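Side-chain contacts in uronate isomerase (Caulobacter crescentus, PDB 2Q01), which catalyses the interconversion of D-glucuronate with D-fructuronate and of D-galacturonate with D-tagaturonate in pentose and glucuronate metabolism: residues B[10-15]-B[24-29]; B[252-257]-B[286-291]. All blocks are in the same frame, centred on the assembly; numbering follows the deposited sequence.

Interaction 1 (B[10-15]-B[24-29]); sequences HEDRLF and YARGLY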
ATOM      1  N   HIS B  10     -16.207 -12.222 -23.620  1.00 37.76           N
ATOM      2  CA  HIS B  10     -15.056 -12.517 -24.480  1.00 41.16           C
ATOM      3  C   HIS B  10     -14.188 -13.655 -23.956  1.00 42.13           C
ATOM      4  O   HIS B  10     -14.074 -13.846 -22.749  1.00 50.53           O
ATOM      5  CB  HIS B  10     -14.214 -11.255 -24.647  1.00 36.92           C
ATOM      6  CG  HIS B  10     -13.356 -11.247 -25.876  1.00 54.68           C
ATOM      7  ND1 HIS B  10     -12.077 -11.760 -25.896  1.00 57.14           N
ATOM      8  CD2 HIS B  10     -13.583 -10.758 -27.117  1.00 54.04           C
ATOM      9  CE1 HIS B  10     -11.557 -11.598 -27.099  1.00 57.90           C
ATOM     10  NE2 HIS B  10     -12.450 -10.991 -27.859  1.00 65.24           N
ATOM     11  N   GLU B  11     -13.574 -14.396 -24.877  1.00 53.16           N
ATOM     12  CA  GLU B  11     -12.727 -15.550 -24.549  1.00 52.83           C
ATOM     13  C   GLU B  11     -11.443 -15.141 -23.844  1.00 49.74           C
ATOM     14  O   GLU B  11     -10.886 -15.918 -23.074  1.00 42.78           O
ATOM     15  CB  GLU B  11     -12.328 -16.312 -25.813  1.00 56.91           C
ATOM     16  CG  GLU B  11     -13.461 -16.822 -26.686  1.00 84.68           C
ATOM     17  CD  GLU B  11     -12.950 -17.485 -27.961  1.00 97.42           C
ATOM     18  OE1 GLU B  11     -13.742 -18.179 -28.632  1.00 91.58           O
ATOM     19  OE2 GLU B  11     -11.754 -17.314 -28.292  1.00 98.50           O
ATOM     20  N   ASP B  12     -10.971 -13.931 -24.139  1.00 48.30           N
ATOM     21  CA  ASP B  12      -9.683 -13.441 -23.658  1.00 43.34           C
ATOM     22  C   ASP B  12      -9.818 -12.444 -22.516  1.00 36.13           C
ATOM     23  O   ASP B  12      -8.944 -11.603 -22.324  1.00 50.63           O
ATOM     24  CB  ASP B  12      -8.905 -12.792 -24.804  1.00 49.08           C
ATOM     25  CG  ASP B  12      -8.369 -13.800 -25.800  1.00 55.43           C
ATOM     26  OD1 ASP B  12      -8.236 -13.424 -26.982  1.00 52.69           O
ATOM     27  OD2 ASP B  12      -8.075 -14.954 -25.411  1.00 53.25           O
ATOM     28  N   ARG B  13     -10.913 -12.539 -21.770  1.00 39.71           N
ATOM     29  CA  ARG B  13     -11.157 -11.663 -20.628  1.00 41.86           C
ATOM     30  C   ARG B  13     -10.099 -11.861 -19.540  1.00 44.56           C
ATOM     31  O   ARG B  13      -9.599 -12.973 -19.340  1.00 38.45           O
ATOM     32  CB  ARG B  13     -12.563 -11.897 -20.065  1.00 38.04           C
ATOM     33  CG  ARG B  13     -12.829 -13.330 -19.649  1.00 39.10           C
ATOM     34  CD  ARG B  13     -14.254 -13.547 -19.192  1.00 32.76           C
ATOM     35  NE  ARG B  13     -14.496 -14.943 -18.829  1.00 38.06           N
ATOM     36  CZ  ARG B  13     -14.818 -15.904 -19.691  1.00 45.99           C
ATOM     37  NH1 ARG B  13     -14.944 -15.636 -20.984  1.00 51.37           N
ATOM     38  NH2 ARG B  13     -15.014 -17.141 -19.260  1.00 41.56           N
ATOM     39  N   LEU B  14      -9.742 -10.762 -18.872  1.00 41.39           N
ATOM     40  CA  LEU B  14      -8.773 -10.748 -17.756  1.00 47.10           C
ATOM     41  C   LEU B  14      -7.293 -10.965 -18.135  1.00 44.11           C
ATOM     42  O   LEU B  14      -6.406 -10.813 -17.292  1.00 49.84           O
ATOM     43  CB  LEU B  14      -9.207 -11.680 -16.596  1.00 37.34           C
ATOM     44  CG  LEU B  14     -10.666 -11.604 -16.101  1.00 29.41           C
ATOM     45  CD1 LEU B  14     -10.995 -12.743 -15.167  1.00 40.23           C
ATOM     46  CD2 LEU B  14     -10.976 -10.284 -15.449  1.00 33.10           C
ATOM     47  N   PHE B  15      -7.029 -11.308 -19.396  1.00 42.34           N
ATOM     48  CA  PHE B  15      -5.658 -11.402 -19.907  1.00 34.29           C
ATOM     49  C   PHE B  15      -5.191  -9.999 -20.277  1.00 35.28           C
ATOM     50  O   PHE B  15      -6.017  -9.171 -20.668  1.00 29.90           O
ATOM     51  CB  PHE B  15      -5.580 -12.317 -21.138  1.00 39.01           C
ATOM     52  CG  PHE B  15      -6.018 -13.733 -20.886  1.00 39.16           C
ATOM     53  CD1 PHE B  15      -5.816 -14.347 -19.643  1.00 34.75           C
ATOM     54  CD2 PHE B  15      -6.620 -14.465 -21.904  1.00 26.15           C
ATOM     55  CE1 PHE B  15      -6.230 -15.657 -19.417  1.00 26.02           C
ATOM     56  CE2 PHE B  15      -7.036 -15.786 -21.693  1.00 35.44           C
ATOM     57  CZ  PHE B  15      -6.843 -16.383 -20.448  1.00 34.14           C
ATOM     58  N   TYR B  24       0.695 -15.965 -24.206  1.00 35.33           N
ATOM     59  CA  TYR B  24       1.259 -16.853 -23.176  1.00 36.37           C
ATOM     60  C   TYR B  24       0.161 -17.181 -22.153  1.00 41.94           C
ATOM     61  O   TYR B  24      -0.011 -18.338 -21.762  1.00 47.10           O
ATOM     62  CB  TYR B  24       2.442 -16.212 -22.444  1.00 31.97           C
ATOM     63  CG  TYR B  24       3.786 -16.235 -23.151  1.00 36.94           C
ATOM     64  CD1 TYR B  24       4.523 -15.061 -23.300  1.00 41.30           C
ATOM     65  CD2 TYR B  24       4.339 -17.424 -23.638  1.00 40.32           C
ATOM     66  CE1 TYR B  24       5.762 -15.057 -23.928  1.00 38.68           C
ATOM     67  CE2 TYR B  24       5.584 -17.430 -24.273  1.00 39.14           C
ATOM     68  CZ  TYR B  24       6.289 -16.238 -24.413  1.00 50.99           C
ATOM     69  OH  TYR B  24       7.519 -16.208 -25.031  1.00 49.63           O
ATOM     70  N   ALA B  25      -0.580 -16.147 -21.750  1.00 41.66           N
ATOM     71  CA  ALA B  25      -1.691 -16.252 -20.801  1.00 39.82           C
ATOM     72  C   ALA B  25      -2.751 -17.233 -21.270  1.00 37.12           C
ATOM     73  O   ALA B  25      -3.125 -18.144 -20.531  1.00 45.82           O
ATOM     74  CB  ALA B  25      -2.307 -14.874 -20.553  1.00 36.91           C
ATOM     75  N   ARG B  26      -3.191 -17.052 -22.514  1.00 38.45           N
ATOM     76  CA  ARG B  26      -4.159 -17.929 -23.177  1.00 30.18           C
ATOM     77  C   ARG B  26      -3.717 -19.393 -23.169  1.00 31.38           C
ATOM     78  O   ARG B  26      -4.526 -20.294 -22.923  1.00 41.90           O
ATOM     79  CB  ARG B  26      -4.373 -17.445 -24.616  1.00 31.76           C
ATOM     80  CG  ARG B  26      -5.462 -18.158 -25.379  1.00 44.47           C
ATOM     81  CD  ARG B  26      -5.448 -17.792 -26.851  1.00 52.64           C
ATOM     82  NE  ARG B  26      -5.875 -16.415 -27.096  1.00 45.53           N
ATOM     83  CZ  ARG B  26      -5.108 -15.462 -27.619  1.00 39.38           C
ATOM     84  NH1 ARG B  26      -5.604 -14.246 -27.809  1.00 36.16           N
ATOM     85  NH2 ARG B  26      -3.850 -15.718 -27.961  1.00 46.20           N
ATOM     86  N   GLY B  27      -2.430 -19.614 -23.423  1.00 35.34           N
ATOM     87  CA  GLY B  27      -1.849 -20.952 -23.441  1.00 30.05           C
ATOM     88  C   GLY B  27      -1.781 -21.620 -22.082  1.00 38.88           C
ATOM     89  O   GLY B  27      -2.003 -22.828 -21.968  1.00 53.75           O
ATOM     90  N   LEU B  28      -1.469 -20.834 -21.053  1.00 38.31           N
ATOM     91  CA  LEU B  28      -1.375 -21.342 -19.684  1.00 28.56           C
ATOM     92  C   LEU B  28      -2.755 -21.649 -19.121  1.00 27.75           C
ATOM     93  O   LEU B  28      -2.930 -22.617 -18.378  1.00 42.84           O
ATOM     94  CB  LEU B  28      -0.642 -20.348 -18.779  1.00 22.47           C
ATOM     95  CG  LEU B  28       0.847 -20.112 -19.048  1.00 24.95           C
ATOM     96  CD1 LEU B  28       1.336 -18.928 -18.271  1.00 30.49           C
ATOM     97  CD2 LEU B  28       1.691 -21.332 -18.727  1.00 23.07           C
ATOM     98  N   TYR B  29      -3.721 -20.815 -19.483  1.00 30.19           N
ATOM     99  CA  TYR B  29      -5.106 -20.965 -19.058  1.00 28.44           C
ATOM    100  C   TYR B  29      -5.776 -22.196 -19.646  1.00 40.31           C
ATOM    101  O   TYR B  29      -6.521 -22.878 -18.947  1.00 48.39           O
ATOM    102  CB  TYR B  29      -5.890 -19.696 -19.401  1.00 37.93           C
ATOM    103  CG  TYR B  29      -7.388 -19.791 -19.220  1.00 33.92           C
ATOM    104  CD1 TYR B  29      -7.959 -19.904 -17.949  1.00 32.04           C
ATOM    105  CD2 TYR B  29      -8.237 -19.746 -20.325  1.00 33.20           C
ATOM    106  CE1 TYR B  29      -9.337 -19.986 -17.787  1.00 28.63           C
ATOM    107  CE2 TYR B  29      -9.610 -19.826 -20.173  1.00 37.65           C
ATOM    108  CZ  TYR B  29     -10.152 -19.937 -18.904  1.00 43.48           C
ATOM    109  OH  TYR B  29     -11.511 -20.016 -18.764  1.00 56.54           O
TER

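Interaction 2 (B[252-257]-B[286-291]); sequences HGHPTA and LFRAQM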
ATOM      1  N   HIS B 252     -10.847 -19.503  11.812  1.00 40.32           N
ATOM      2  CA  HIS B 252     -10.895 -18.565  12.934  1.00 27.86           C
ATOM      3  C   HIS B 252     -11.007 -17.114  12.479  1.00 31.84           C
ATOM      4  O   HIS B 252     -10.032 -16.518  12.033  1.00 37.76           O
ATOM      5  CB  HIS B 252      -9.670 -18.764  13.835  1.00 27.35           C
ATOM      6  CG  HIS B 252      -9.409 -20.202  14.157  1.00 34.34           C
ATOM      7  ND1 HIS B 252     -10.061 -20.861  15.175  1.00 31.98           N
ATOM      8  CD2 HIS B 252      -8.630 -21.126  13.550  1.00 42.17           C
ATOM      9  CE1 HIS B 252      -9.672 -22.122  15.200  1.00 40.23           C
ATOM     10  NE2 HIS B 252      -8.802 -22.309  14.225  1.00 26.42           N
ATOM     11  N   GLY B 253     -12.211 -16.558  12.593  1.00 34.14           N
ATOM     12  CA  GLY B 253     -12.469 -15.164  12.240  1.00 30.47           C
ATOM     13  C   GLY B 253     -12.484 -14.263  13.462  1.00 40.37           C
ATOM     14  O   GLY B 253     -13.543 -13.865  13.941  1.00 43.95           O
ATOM     15  N   HIS B 254     -11.294 -13.948  13.962  1.00 36.76           N
ATOM     16  CA  HIS B 254     -11.135 -13.107  15.134  1.00 31.47           C
ATOM     17  C   HIS B 254     -10.945 -11.660  14.690  1.00 44.19           C
ATOM     18  O   HIS B 254     -10.598 -11.431  13.531  1.00 49.77           O
ATOM     19  CB  HIS B 254      -9.925 -13.573  15.949  1.00 35.79           C
ATOM     20  CG  HIS B 254     -10.108 -14.902  16.614  1.00 27.38           C
ATOM     21  ND1 HIS B 254      -9.113 -15.501  17.356  1.00 39.45           N
ATOM     22  CD2 HIS B 254     -11.161 -15.753  16.642  1.00 26.63           C
ATOM     23  CE1 HIS B 254      -9.547 -16.661  17.818  1.00 31.74           C
ATOM     24  NE2 HIS B 254     -10.788 -16.837  17.400  1.00 34.05           N
ATOM     25  N   PRO B 255     -11.190 -10.678  15.594  1.00 42.56           N
ATOM     26  CA  PRO B 255     -10.881  -9.268  15.304  1.00 41.65           C
ATOM     27  C   PRO B 255      -9.397  -9.000  15.042  1.00 41.31           C
ATOM     28  O   PRO B 255      -9.060  -8.105  14.269  1.00 49.33           O
ATOM     29  CB  PRO B 255     -11.303  -8.542  16.590  1.00 34.39           C
ATOM     30  CG  PRO B 255     -12.254  -9.448  17.255  1.00 39.88           C
ATOM     31  CD  PRO B 255     -11.806 -10.826  16.929  1.00 42.72           C
ATOM     32  N   THR B 256      -8.521  -9.754  15.701  1.00 33.69           N
ATOM     33  CA  THR B 256      -7.085  -9.576  15.557  1.00 27.06           C
ATOM     34  C   THR B 256      -6.414 -10.905  15.251  1.00 35.89           C
ATOM     35  O   THR B 256      -7.042 -11.967  15.333  1.00 32.85           O
ATOM     36  CB  THR B 256      -6.453  -9.017  16.846  1.00 39.48           C
ATOM     37  OG1 THR B 256      -6.726  -9.906  17.935  1.00 43.51           O
ATOM     38  CG2 THR B 256      -6.984  -7.621  17.166  1.00 27.34           C
ATOM     39  N   ALA B 257      -5.130 -10.842  14.905  1.00 42.33           N
ATOM     40  CA  ALA B 257      -4.330 -12.043  14.683  1.00 48.74           C
ATOM     41  C   ALA B 257      -3.600 -12.474  15.959  1.00 45.06           C
ATOM     42  O   ALA B 257      -2.746 -13.361  15.920  1.00 53.51           O
ATOM     43  CB  ALA B 257      -3.336 -11.811  13.548  1.00 42.31           C
ATOM     44  N   LEU B 286      -7.687 -11.622  25.054  1.00 35.33           N
ATOM     45  CA  LEU B 286      -6.681 -12.540  25.573  1.00 32.42           C
ATOM     46  C   LEU B 286      -7.129 -13.987  25.417  1.00 31.20           C
ATOM     47  O   LEU B 286      -6.319 -14.848  25.091  1.00 41.52           O
ATOM     48  CB  LEU B 286      -6.393 -12.246  27.052  1.00 32.14           C
ATOM     49  CG  LEU B 286      -4.952 -12.297  27.593  1.00 31.11           C
ATOM     50  CD1 LEU B 286      -4.958 -12.422  29.108  1.00 38.14           C
ATOM     51  CD2 LEU B 286      -4.078 -13.396  26.998  1.00 31.55           C
ATOM     52  N   PHE B 287      -8.415 -14.249  25.645  1.00 39.84           N
ATOM     53  CA  PHE B 287      -8.945 -15.603  25.523  1.00 33.75           C
ATOM     54  C   PHE B 287      -8.980 -16.056  24.074  1.00 35.89           C
ATOM     55  O   PHE B 287      -8.585 -17.176  23.783  1.00 39.69           O
ATOM     56  CB  PHE B 287     -10.323 -15.726  26.169  1.00 31.98           C
ATOM     57  CG  PHE B 287     -10.850 -17.140  26.217  1.00 37.31           C
ATOM     58  CD1 PHE B 287     -10.284 -18.083  27.078  1.00 22.64           C
ATOM     59  CD2 PHE B 287     -11.921 -17.524  25.410  1.00 24.98           C
ATOM     60  CE1 PHE B 287     -10.776 -19.388  27.127  1.00 36.80           C
ATOM     61  CE2 PHE B 287     -12.418 -18.818  25.448  1.00 22.84           C
ATOM     62  CZ  PHE B 287     -11.849 -19.756  26.312  1.00 38.68           C
ATOM     63  N   ARG B 288      -9.426 -15.177  23.175  1.00 37.71           N
ATOM     64  CA  ARG B 288      -9.381 -15.439  21.730  1.00 32.34           C
ATOM     65  C   ARG B 288      -7.950 -15.693  21.231  1.00 36.97           C
ATOM     66  O   ARG B 288      -7.722 -16.581  20.412  1.00 45.91           O
ATOM     67  CB  ARG B 288     -10.007 -14.282  20.961  1.00 27.68           C
ATOM     68  CG  ARG B 288     -11.520 -14.226  21.051  1.00 31.90           C
ATOM     69  CD  ARG B 288     -12.095 -13.203  20.088  1.00 38.07           C
ATOM     70  NE  ARG B 288     -11.419 -11.909  20.170  1.00 20.67           N
ATOM     71  CZ  ARG B 288     -11.894 -10.837  20.802  1.00 31.42           C
ATOM     72  NH1 ARG B 288     -11.198  -9.706  20.803  1.00 17.94           N
ATOM     73  NH2 ARG B 288     -13.062 -10.881  21.422  1.00 17.25           N
ATOM     74  N   ALA B 289      -7.003 -14.914  21.748  1.00 35.68           N
ATOM     75  CA  ALA B 289      -5.576 -15.135  21.541  1.00 25.91           C
ATOM     76  C   ALA B 289      -5.083 -16.480  22.090  1.00 28.24           C
ATOM     77  O   ALA B 289      -4.369 -17.203  21.403  1.00 34.79           O
ATOM     78  CB  ALA B 289      -4.771 -13.984  22.151  1.00 20.06           C
ATOM     79  N   GLN B 290      -5.459 -16.805  23.326  1.00 33.80           N
ATOM     80  CA  GLN B 290      -5.039 -18.064  23.948  1.00 32.00           C
ATOM     81  C   GLN B 290      -5.629 -19.270  23.234  1.00 21.94           C
ATOM     82  O   GLN B 290      -4.960 -20.284  23.066  1.00 27.03           O
ATOM     83  CB  GLN B 290      -5.398 -18.097  25.441  1.00 30.59           C
ATOM     84  CG  GLN B 290      -5.066 -19.423  26.150  1.00 24.12           C
ATOM     85  CD  GLN B 290      -3.604 -19.817  26.015  1.00 41.97           C
ATOM     86  OE1 GLN B 290      -2.709 -18.971  26.075  1.00 47.35           O
ATOM     87  NE2 GLN B 290      -3.355 -21.110  25.838  1.00 38.09           N
ATOM     88  N   MET B 291      -6.876 -19.136  22.790  1.00 35.60           N
ATOM     89  CA  MET B 291      -7.554 -20.198  22.052  1.00 34.12           C
ATOM     90  C   MET B 291      -6.979 -20.472  20.664  1.00 35.64           C
ATOM     91  O   MET B 291      -7.085 -21.590  20.176  1.00 37.87           O
ATOM     92  CB  MET B 291      -9.057 -19.935  21.966  1.00 36.26           C
ATOM     93  CG  MET B 291      -9.805 -20.152  23.282  1.00 41.84           C
ATOM     94  SD  MET B 291      -9.437 -21.711  24.131  1.00 30.60           S
ATOM     95  CE  MET B 291     -10.153 -22.869  22.985  1.00 28.42           C
TER

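Interaction 1 (B[10-15]-B[24-29])
Asp12 and Phe15, in the loop just ahead of helix 19-30, fold back on Arg26, Ala25 and Tyr29 of that helix. A type I beta turn from His10 to Arg13 runs into a type II turn from Asp12 to Phe15, which brings Asp12 to Arg26 and Phe15 to Ala25, Arg26 and Tyr29.

The polar half is a side-on salt bridge in which Arg26 gives one nitrogen to each carboxylate oxygen of Asp12. NH1 of Arg26 reaches OD1 of Asp12 at 2.9 Å in a nearly straight bond (171°); OD1 lies in the plane of the guanidinium, whereas NH1 comes from above the plane of the carboxylate. NE of Arg26 meets OD2 of Asp12 on its syn side at 3.1 Å, the more bent of the two. The two groups are thus turned well away from coplanarity. A bend at chi3 (-70°) swings the long arginine chain from the helix surface to the acid. An asparagine in place of Asp12 would probably leave the Arg26 charge without its mate in this contact and the guanidinium freer to turn. Within the loop, His10 ND1 accepts a hydrogen bond from the backbone N-H of Asp12 (N to ND1 3.0 Å).

The apolar half is the buried ring of Phe15, flat enough to lie close against the helix. Over one of its faces sit Ala25 C and Arg26 N, and Ala25 CB makes an off-centre CH-pi contact; a methyl group suits this close approach. The backbone O of Arg13 lies over the centre of the opposite face. The edge of Phe15 is turned toward the face of Tyr29 in an offset edge-to-face pair, planes at 67°. The hydroxyl of Tyr29 is hydrogen-bonded to Asp430 of helix 425-445, while His10 stacks on His447 of a second subunit. Phe15 CZ comes within 3.6 Å of Tyr29 CB.

Interaction 2 (B[252-257]-B[286-291])
Both CG atoms lie beside their own backbone nitrogens, at chi1 -69° in His254 and -74° in Arg288, and this lets the imidazole and the arginine stem run antiparallel alongside one another. Here the loop after strand 249-252 packs on helix 281-302, within the TIM-barrel-like fold of this family.

Arg288 CB rests over one face of the His254 ring, a CH-pi contact 4.1 Å from the ring centroid, while CB of His252 lies over the opposite face, near its rim. The flat imidazole thus fits between helix and strand end. Its CE1 comes 3.2 Å from the backbone O of Arg288.

Farther out, a bend at chi3 (-49°) turns the guanidinium across Pro255, whose ring packs over one face of it. Pro255 CD is 3.4 Å from Arg288 NE. A compact, rigid proline suits a flat cation here because it covers the face and leaves the N-H groups at the rim to bond elsewhere.

NH2 forms salt bridges with Asp204 and Glu206, and NH1 with Glu285. The contact itself therefore rests on van der Waals and CH-pi packing, and the buried arginine charge is probably balanced by acids from outside it.

Overall arrangement
Interactions 1 and 2 lie on opposite sides of the chain's centre, their centres 41 Å apart, and share no helix or strand. Each sets a loop against a helix and is largely buried. They differ in topology: 10-15 turns back on the helix that directly follows it, whereas 252-257 meets a helix beyond an intervening one. Interaction 1 lies beside a subunit interface and has an exposed arginine at its margin, paired with acid inside the contact. Interaction 2 is not touched by another chain; its arginine is buried, finds its acids elsewhere and offers the loop its stem and flat face.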